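Local coordinates for outer membrane protein OMP121 (Bacteroides thetaiotaomicron, PDB 5FQ8), which probably imports nutrients across the outer membrane as a calcium-binding beta-barrel transporter of the TonB-dependent receptor family, at residues 123-127 with 376-380; 328-334 with 365-371. All coordinates share one frame; numbering follows the deposited sequence.

From the N terminus, the chain first lays down the plug, which supplies residues 123-127, before the strands of the barrel begin. Interaction 1 closes a loop of 248 residues, joining that plug segment to the first residues of barrel strand 376-394. Interaction 2 lies wholly within this loop and closes a much shorter one of 30 residues, bringing helix 330-335 against helix 368-374 in the long connection between barrel strands 306-320 and 376-394. The contacts do not touch, their centres lying about 17 Å apart; because helix 368-374 runs on into the strand used by interaction 1, one passage of chain serves both plug-to-wall packing and the folding of a loop onto itself.

Interaction 1 (123-127 with 376-380); sequences GYDFG and LNEYE
A buried, largely aromatic contact packs the plug against the barrel wall: Phe126 and Tyr124 meet Asn377 and Tyr379, whose side chains point inward from strand 376-394. The short segments 125-127, a weakly bonded strand, and 376-380 run nearly parallel, 14° apart, yet their axes lie 8.9 Å from each other and no hydrogen bond crosses. Tyr379 sets its CB over the centre of the Phe126 ring, 3.4 Å from the centroid, in a CH-pi contact. Its own ring lies slid aside, tilted 22° from the plane of Phe126. Tyr124 CD1 lies over the opposite face of Phe126, toward the rim. Asn377, its CG trans to the main-chain nitrogen (chi1 -176°), brings OD1 to the Phe126 edge, 3.2 Å from CZ. The same amide stands steeply to the Tyr124 ring, ND2 lying above the ring plane just outside the CG-CD2 bond; that nitrogen has a weak hydrogen bond to Thr323. The Tyr124 hydroxyl is hydrogen-bonded to Lys415 NZ. Between these two segments, then, the join rests on ring faces and an amide oxygen near C-H groups that are probably slightly positive; the backbone bond of Gly123 to Thr324 lies outside it.

Interaction 2 (328-334 with 365-371); sequences LSMLNSL and VMNPYYI
Two short helices, 330-335 and 368-374, pack together in the long connection between neighbouring barrel strands 306-320 and 376-394, the kind of connection that in this family forms an extracellular loop. Pro368, the first residue of its helix, faces one side of helix 330-335, where Met330 and Leu334 are a turn apart. Its CB lies 4.4 Å from Met330 CG and its CG 4.2 Å from Leu334 CD1, the leucine crossing the proline at about a right angle. One turn further along, Ile371 points toward the other helix and extends CD1 to the backbone at the start of helix 330-335, 3.3 Å from Ser329 O. At the opposite margin Leu328, with CG turned away from its carbonyl carbon (chi1 -64°), swings CD2 to within 3.6 Å of Met366 CG; Leu420 of helix 420-424 touches both. Val365 lays CG1 alongside the helix backbone, 3.8 Å from Ser333 CA. A possible bond from Met366 N to Ser333 OG is doubtful, because that oxygen is crowded in the model.

Asn367 caps its helix, OD1 accepting from Tyr369 N at 3.1 Å with the donor tilted 27° from the carbonyl plane. Its ND2 is bonded to the carbonyls of Leu346 and Asn354, which ties the cap into the intervening loop. Met330 also lies close to a calcium-site residue, its side chain about 4 Å from that of Ile283, though about 10 Å from the ion. An Asn N-cap followed by proline is a classic helix start, used here within a self-packed loop of a TonB-dependent receptor barrel.

Interaction 1 (123-127 with 376-380)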
ATOM      1  N   GLY B 123     -11.926  -3.665  15.888  1.00 22.14           N
ATOM      2  CA  GLY B 123     -12.844  -4.785  15.793  1.00 22.17           C
ATOM      3  C   GLY B 123     -13.980  -4.485  14.844  1.00 30.10           C
ATOM      4  O   GLY B 123     -14.580  -3.406  14.884  1.00 35.47           O
ATOM      5  N   TYR B 124     -14.279  -5.445  13.980  1.00 36.52           N
ATOM      6  CA  TYR B 124     -15.363  -5.313  13.025  1.00 22.26           C
ATOM      7  C   TYR B 124     -15.692  -6.700  12.505  1.00 22.31           C
ATOM      8  O   TYR B 124     -14.886  -7.620  12.602  1.00 22.28           O
ATOM      9  CB  TYR B 124     -14.998  -4.348  11.903  1.00 22.24           C
ATOM     10  CG  TYR B 124     -13.803  -4.722  11.053  1.00 22.19           C
ATOM     11  CD1 TYR B 124     -13.877  -5.769  10.145  1.00 23.07           C
ATOM     12  CD2 TYR B 124     -12.617  -4.010  11.131  1.00 30.64           C
ATOM     13  CE1 TYR B 124     -12.820  -6.115   9.366  1.00 23.66           C
ATOM     14  CE2 TYR B 124     -11.537  -4.344  10.333  1.00 24.67           C
ATOM     15  CZ  TYR B 124     -11.653  -5.403   9.453  1.00 27.40           C
ATOM     16  OH  TYR B 124     -10.611  -5.769   8.645  1.00 22.19           O
ATOM     17  N   ASP B 125     -16.895  -6.849  11.977  1.00 26.91           N
ATOM     18  CA  ASP B 125     -17.351  -8.143  11.485  1.00 30.64           C
ATOM     19  C   ASP B 125     -18.257  -7.895  10.295  1.00 29.80           C
ATOM     20  O   ASP B 125     -19.186  -7.096  10.386  1.00 31.91           O
ATOM     21  CB  ASP B 125     -18.080  -8.925  12.579  1.00 34.64           C
ATOM     22  CG  ASP B 125     -18.231 -10.381  12.241  1.00 28.71           C
ATOM     23  OD1 ASP B 125     -18.817 -10.687  11.184  1.00 30.21           O
ATOM     24  OD2 ASP B 125     -17.739 -11.216  13.018  1.00 22.74           O
ATOM     25  N   PHE B 126     -17.980  -8.556   9.184  1.00 29.62           N
ATOM     26  CA  PHE B 126     -18.604  -8.195   7.923  1.00 30.50           C
ATOM     27  C   PHE B 126     -19.492  -9.291   7.353  1.00 29.52           C
ATOM     28  O   PHE B 126     -20.081  -9.090   6.289  1.00 28.50           O
ATOM     29  CB  PHE B 126     -17.534  -7.807   6.893  1.00 24.92           C
ATOM     30  CG  PHE B 126     -17.055  -6.390   7.001  1.00 29.82           C
ATOM     31  CD1 PHE B 126     -17.890  -5.392   7.419  1.00 22.70           C
ATOM     32  CD2 PHE B 126     -15.747  -6.067   6.687  1.00 37.16           C
ATOM     33  CE1 PHE B 126     -17.445  -4.080   7.507  1.00 22.66           C
ATOM     34  CE2 PHE B 126     -15.288  -4.776   6.774  1.00 29.12           C
ATOM     35  CZ  PHE B 126     -16.149  -3.767   7.183  1.00 22.57           C
ATOM     36  N   GLY B 127     -19.595 -10.439   8.005  1.00 23.05           N
ATOM     37  CA  GLY B 127     -20.554 -11.449   7.618  1.00 23.28           C
ATOM     38  C   GLY B 127     -19.902 -12.793   7.377  1.00 23.34           C
ATOM     39  O   GLY B 127     -18.690 -12.916   7.268  1.00 23.22           O
ATOM     40  N   LEU B 376     -13.765   5.544   8.431  1.00 23.12           N
ATOM     41  CA  LEU B 376     -14.267   4.726   7.342  1.00 23.12           C
ATOM     42  C   LEU B 376     -13.876   3.282   7.564  1.00 46.29           C
ATOM     43  O   LEU B 376     -12.728   2.995   7.905  1.00 34.76           O
ATOM     44  CB  LEU B 376     -13.727   5.206   6.007  1.00 23.28           C
ATOM     45  CG  LEU B 376     -14.164   4.387   4.807  1.00 23.32           C
ATOM     46  CD1 LEU B 376     -15.379   5.037   4.259  1.00 23.57           C
ATOM     47  CD2 LEU B 376     -13.079   4.344   3.779  1.00 23.38           C
ATOM     48  N   ASN B 377     -14.829   2.383   7.379  1.00 22.86           N
ATOM     49  CA  ASN B 377     -14.566   0.951   7.409  1.00 22.69           C
ATOM     50  C   ASN B 377     -15.671   0.260   6.611  1.00 28.96           C
ATOM     51  O   ASN B 377     -16.622  -0.294   7.154  1.00 25.43           O
ATOM     52  CB  ASN B 377     -14.489   0.412   8.832  1.00 22.54           C
ATOM     53  CG  ASN B 377     -14.120  -1.031   8.869  1.00 26.18           C
ATOM     54  OD1 ASN B 377     -13.804  -1.628   7.848  1.00 24.55           O
ATOM     55  ND2 ASN B 377     -14.152  -1.610  10.045  1.00 22.33           N
ATOM     56  N   GLU B 378     -15.513   0.256   5.297  1.00 26.74           N
ATOM     57  CA  GLU B 378     -16.538  -0.216   4.383  1.00 30.80           C
ATOM     58  C   GLU B 378     -16.133  -1.555   3.792  1.00 23.01           C
ATOM     59  O   GLU B 378     -14.955  -1.888   3.729  1.00 22.90           O
ATOM     60  CB  GLU B 378     -16.759   0.813   3.280  1.00 36.76           C
ATOM     61  CG  GLU B 378     -17.948   0.557   2.391  1.00 31.53           C
ATOM     62  CD  GLU B 378     -18.085   1.589   1.315  1.00 27.96           C
ATOM     63  OE1 GLU B 378     -18.297   2.768   1.650  1.00 23.93           O
ATOM     64  OE2 GLU B 378     -17.966   1.215   0.135  1.00 34.56           O
ATOM     65  N   TYR B 379     -17.122  -2.344   3.407  1.00 23.11           N
ATOM     66  CA  TYR B 379     -16.885  -3.611   2.729  1.00 24.84           C
ATOM     67  C   TYR B 379     -17.942  -3.772   1.657  1.00 23.39           C
ATOM     68  O   TYR B 379     -19.122  -3.540   1.913  1.00 23.50           O
ATOM     69  CB  TYR B 379     -16.927  -4.773   3.709  1.00 29.78           C
ATOM     70  CG  TYR B 379     -16.640  -6.149   3.158  1.00 27.26           C
ATOM     71  CD1 TYR B 379     -15.352  -6.631   3.075  1.00 30.07           C
ATOM     72  CD2 TYR B 379     -17.667  -6.993   2.788  1.00 23.30           C
ATOM     73  CE1 TYR B 379     -15.095  -7.900   2.608  1.00 25.26           C
ATOM     74  CE2 TYR B 379     -17.419  -8.259   2.320  1.00 25.41           C
ATOM     75  CZ  TYR B 379     -16.130  -8.708   2.230  1.00 23.88           C
ATOM     76  OH  TYR B 379     -15.879  -9.969   1.761  1.00 25.20           O
ATOM     77  N   GLU B 380     -17.512  -4.127   0.459  1.00 23.53           N
ATOM     78  CA  GLU B 380     -18.400  -4.456  -0.641  1.00 23.82           C
ATOM     79  C   GLU B 380     -17.997  -5.812  -1.184  1.00 23.86           C
ATOM     80  O   GLU B 380     -16.810  -6.095  -1.332  1.00 25.08           O
ATOM     81  CB  GLU B 380     -18.351  -3.405  -1.740  1.00 24.05           C
ATOM     82  CG  GLU B 380     -19.258  -3.747  -2.897  1.00 24.39           C
ATOM     83  CD  GLU B 380     -19.238  -2.759  -4.025  1.00 24.68           C
ATOM     84  OE1 GLU B 380     -19.655  -1.607  -3.831  1.00 24.76           O
ATOM     85  OE2 GLU B 380     -18.817  -3.151  -5.121  1.00 24.87           O
TER

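Interaction 2 (328-334 with 365-371)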
ATOM      1  N   LEU B 328      -9.270   5.206  19.542  1.00 22.98           N
ATOM      2  CA  LEU B 328     -10.221   6.239  19.154  1.00 23.10           C
ATOM      3  C   LEU B 328     -11.367   5.610  18.369  1.00 30.23           C
ATOM      4  O   LEU B 328     -11.517   5.785  17.161  1.00 32.36           O
ATOM      5  CB  LEU B 328      -9.527   7.316  18.345  1.00 23.22           C
ATOM      6  CG  LEU B 328      -8.474   8.096  19.083  1.00 23.41           C
ATOM      7  CD1 LEU B 328      -7.917   9.069  18.123  1.00 23.54           C
ATOM      8  CD2 LEU B 328      -9.120   8.799  20.219  1.00 23.62           C
ATOM      9  N   SER B 329     -12.178   4.851  19.084  1.00 26.82           N
ATOM     10  CA  SER B 329     -13.384   4.263  18.535  1.00 24.72           C
ATOM     11  C   SER B 329     -14.593   4.877  19.217  1.00 23.07           C
ATOM     12  O   SER B 329     -14.467   5.601  20.201  1.00 23.23           O
ATOM     13  CB  SER B 329     -13.375   2.754  18.726  1.00 22.71           C
ATOM     14  OG  SER B 329     -14.038   2.439  19.922  1.00 22.80           O
ATOM     15  N   MET B 330     -15.774   4.561  18.684  1.00 26.34           N
ATOM     16  CA  MET B 330     -16.995   5.248  19.087  1.00 23.30           C
ATOM     17  C   MET B 330     -17.440   4.823  20.473  1.00 25.71           C
ATOM     18  O   MET B 330     -17.673   5.664  21.344  1.00 24.42           O
ATOM     19  CB  MET B 330     -18.092   4.979  18.064  1.00 23.31           C
ATOM     20  CG  MET B 330     -19.468   5.560  18.395  1.00 94.45           C
ATOM     21  SD  MET B 330     -20.513   4.478  19.338  1.00 62.22           S
ATOM     22  CE  MET B 330     -20.295   2.960  18.453  1.00119.28           C
ATOM     23  N   LEU B 331     -17.581   3.517  20.690  1.00 34.97           N
ATOM     24  CA  LEU B 331     -18.141   3.036  21.947  1.00 29.58           C
ATOM     25  C   LEU B 331     -17.171   3.228  23.092  1.00 23.43           C
ATOM     26  O   LEU B 331     -17.569   3.652  24.178  1.00 25.51           O
ATOM     27  CB  LEU B 331     -18.528   1.567  21.832  1.00 28.69           C
ATOM     28  CG  LEU B 331     -19.354   1.033  22.996  1.00 30.19           C
ATOM     29  CD1 LEU B 331     -20.675   1.755  23.079  1.00 23.68           C
ATOM     30  CD2 LEU B 331     -19.573  -0.431  22.816  1.00 28.07           C
ATOM     31  N   ASN B 332     -15.895   2.921  22.868  1.00 23.50           N
ATOM     32  CA  ASN B 332     -14.879   3.187  23.877  1.00 23.35           C
ATOM     33  C   ASN B 332     -14.846   4.655  24.240  1.00 23.57           C
ATOM     34  O   ASN B 332     -14.645   5.009  25.399  1.00 23.77           O
ATOM     35  CB  ASN B 332     -13.511   2.748  23.378  1.00 27.07           C
ATOM     36  CG  ASN B 332     -12.424   3.054  24.365  1.00 23.29           C
ATOM     37  OD1 ASN B 332     -12.587   2.847  25.555  1.00 23.45           O
ATOM     38  ND2 ASN B 332     -11.312   3.578  23.878  1.00 23.25           N
ATOM     39  N   SER B 333     -15.030   5.525  23.258  1.00 23.57           N
ATOM     40  CA  SER B 333     -15.087   6.945  23.552  1.00 25.70           C
ATOM     41  C   SER B 333     -16.370   7.300  24.282  1.00 30.14           C
ATOM     42  O   SER B 333     -16.404   8.278  25.038  1.00 38.47           O
ATOM     43  CB  SER B 333     -14.974   7.735  22.255  1.00 27.81           C
ATOM     44  OG  SER B 333     -14.394   9.000  22.464  1.00 37.63           O
ATOM     45  N   LEU B 334     -17.421   6.503  24.081  1.00 28.59           N
ATOM     46  CA  LEU B 334     -18.749   6.828  24.585  1.00 24.27           C
ATOM     47  C   LEU B 334     -18.910   6.425  26.040  1.00 24.43           C
ATOM     48  O   LEU B 334     -19.424   7.196  26.852  1.00 25.54           O
ATOM     49  CB  LEU B 334     -19.786   6.137  23.721  1.00 24.17           C
ATOM     50  CG  LEU B 334     -21.262   6.364  23.955  1.00 24.44           C
ATOM     51  CD1 LEU B 334     -21.662   7.625  23.273  1.00 24.62           C
ATOM     52  CD2 LEU B 334     -21.988   5.191  23.390  1.00 24.30           C
ATOM     53  N   VAL B 365      -9.589   9.433  24.129  1.00 24.16           N
ATOM     54  CA  VAL B 365     -10.887   9.294  23.505  1.00 24.06           C
ATOM     55  C   VAL B 365     -11.175  10.561  22.716  1.00 24.23           C
ATOM     56  O   VAL B 365     -10.515  11.580  22.882  1.00 24.46           O
ATOM     57  CB  VAL B 365     -11.993   9.046  24.545  1.00 24.17           C
ATOM     58  CG1 VAL B 365     -11.800   7.718  25.232  1.00 24.03           C
ATOM     59  CG2 VAL B 365     -12.013  10.176  25.546  1.00 24.54           C
ATOM     60  N   MET B 366     -12.209  10.495  21.882  1.00 24.15           N
ATOM     61  CA  MET B 366     -12.590  11.584  20.998  1.00 24.32           C
ATOM     62  C   MET B 366     -14.100  11.706  20.939  1.00 24.42           C
ATOM     63  O   MET B 366     -14.835  10.801  21.336  1.00 24.51           O
ATOM     64  CB  MET B 366     -12.056  11.378  19.584  1.00 24.14           C
ATOM     65  CG  MET B 366     -10.686  11.943  19.314  1.00 26.05           C
ATOM     66  SD  MET B 366     -10.562  12.212  17.560  1.00 24.19           S
ATOM     67  CE  MET B 366     -11.699  13.552  17.402  1.00 37.88           C
ATOM     68  N   ASN B 367     -14.555  12.829  20.408  1.00 24.67           N
ATOM     69  CA  ASN B 367     -15.977  13.088  20.239  1.00 24.83           C
ATOM     70  C   ASN B 367     -16.615  11.986  19.412  1.00 28.45           C
ATOM     71  O   ASN B 367     -16.256  11.823  18.242  1.00 31.52           O
ATOM     72  CB  ASN B 367     -16.177  14.434  19.559  1.00 25.16           C
ATOM     73  CG  ASN B 367     -17.619  14.885  19.560  1.00 25.42           C
ATOM     74  OD1 ASN B 367     -18.534  14.085  19.461  1.00 25.30           O
ATOM     75  ND2 ASN B 367     -17.823  16.187  19.670  1.00 25.83           N
ATOM     76  N   PRO B 368     -17.576  11.242  19.954  1.00 25.62           N
ATOM     77  CA  PRO B 368     -18.102  10.080  19.230  1.00 24.27           C
ATOM     78  C   PRO B 368     -18.739  10.437  17.920  1.00 24.35           C
ATOM     79  O   PRO B 368     -18.713   9.632  16.986  1.00 25.33           O
ATOM     80  CB  PRO B 368     -19.137   9.505  20.201  1.00 24.34           C
ATOM     81  CG  PRO B 368     -18.821  10.094  21.518  1.00 24.53           C
ATOM     82  CD  PRO B 368     -18.281  11.448  21.225  1.00 32.52           C
ATOM     83  N   TYR B 369     -19.327  11.617  17.816  1.00 24.68           N
ATOM     84  CA  TYR B 369     -19.936  11.991  16.553  1.00 24.81           C
ATOM     85  C   TYR B 369     -18.889  12.340  15.514  1.00 35.59           C
ATOM     86  O   TYR B 369     -19.144  12.194  14.317  1.00 29.57           O
ATOM     87  CB  TYR B 369     -20.889  13.157  16.760  1.00 25.25           C
ATOM     88  CG  TYR B 369     -22.079  12.849  17.641  1.00 25.38           C
ATOM     89  CD1 TYR B 369     -23.218  12.272  17.117  1.00 25.41           C
ATOM     90  CD2 TYR B 369     -22.064  13.157  18.988  1.00 25.52           C
ATOM     91  CE1 TYR B 369     -24.300  12.010  17.903  1.00 26.25           C
ATOM     92  CE2 TYR B 369     -23.141  12.897  19.782  1.00 29.06           C
ATOM     93  CZ  TYR B 369     -24.263  12.324  19.236  1.00 26.90           C
ATOM     94  OH  TYR B 369     -25.348  12.068  20.038  1.00 25.90           O
ATOM     95  N   TYR B 370     -17.712  12.805  15.941  1.00 29.86           N
ATOM     96  CA  TYR B 370     -16.617  12.976  14.997  1.00 25.28           C
ATOM     97  C   TYR B 370     -16.178  11.631  14.444  1.00 24.28           C
ATOM     98  O   TYR B 370     -16.036  11.469  13.233  1.00 24.96           O
ATOM     99  CB  TYR B 370     -15.434  13.701  15.655  1.00 24.84           C
ATOM    100  CG  TYR B 370     -14.344  14.023  14.657  1.00 28.74           C
ATOM    101  CD1 TYR B 370     -13.401  13.071  14.295  1.00 25.95           C
ATOM    102  CD2 TYR B 370     -14.285  15.265  14.049  1.00 32.92           C
ATOM    103  CE1 TYR B 370     -12.436  13.346  13.367  1.00 29.48           C
ATOM    104  CE2 TYR B 370     -13.311  15.550  13.115  1.00 36.93           C
ATOM    105  CZ  TYR B 370     -12.395  14.586  12.783  1.00 33.98           C
ATOM    106  OH  TYR B 370     -11.437  14.864  11.854  1.00 27.08           O
ATOM    107  N   ILE B 371     -15.961  10.652  15.317  1.00 24.04           N
ATOM    108  CA  ILE B 371     -15.437   9.368  14.865  1.00 27.17           C
ATOM    109  C   ILE B 371     -16.380   8.725  13.861  1.00 35.41           C
ATOM    110  O   ILE B 371     -15.940   8.155  12.857  1.00 39.80           O
ATOM    111  CB  ILE B 371     -15.174   8.439  16.063  1.00 23.53           C
ATOM    112  CG1 ILE B 371     -14.231   9.109  17.052  1.00 23.63           C
ATOM    113  CG2 ILE B 371     -14.585   7.150  15.594  1.00 23.25           C
ATOM    114  CD1 ILE B 371     -13.993   8.305  18.303  1.00 23.52           C
TER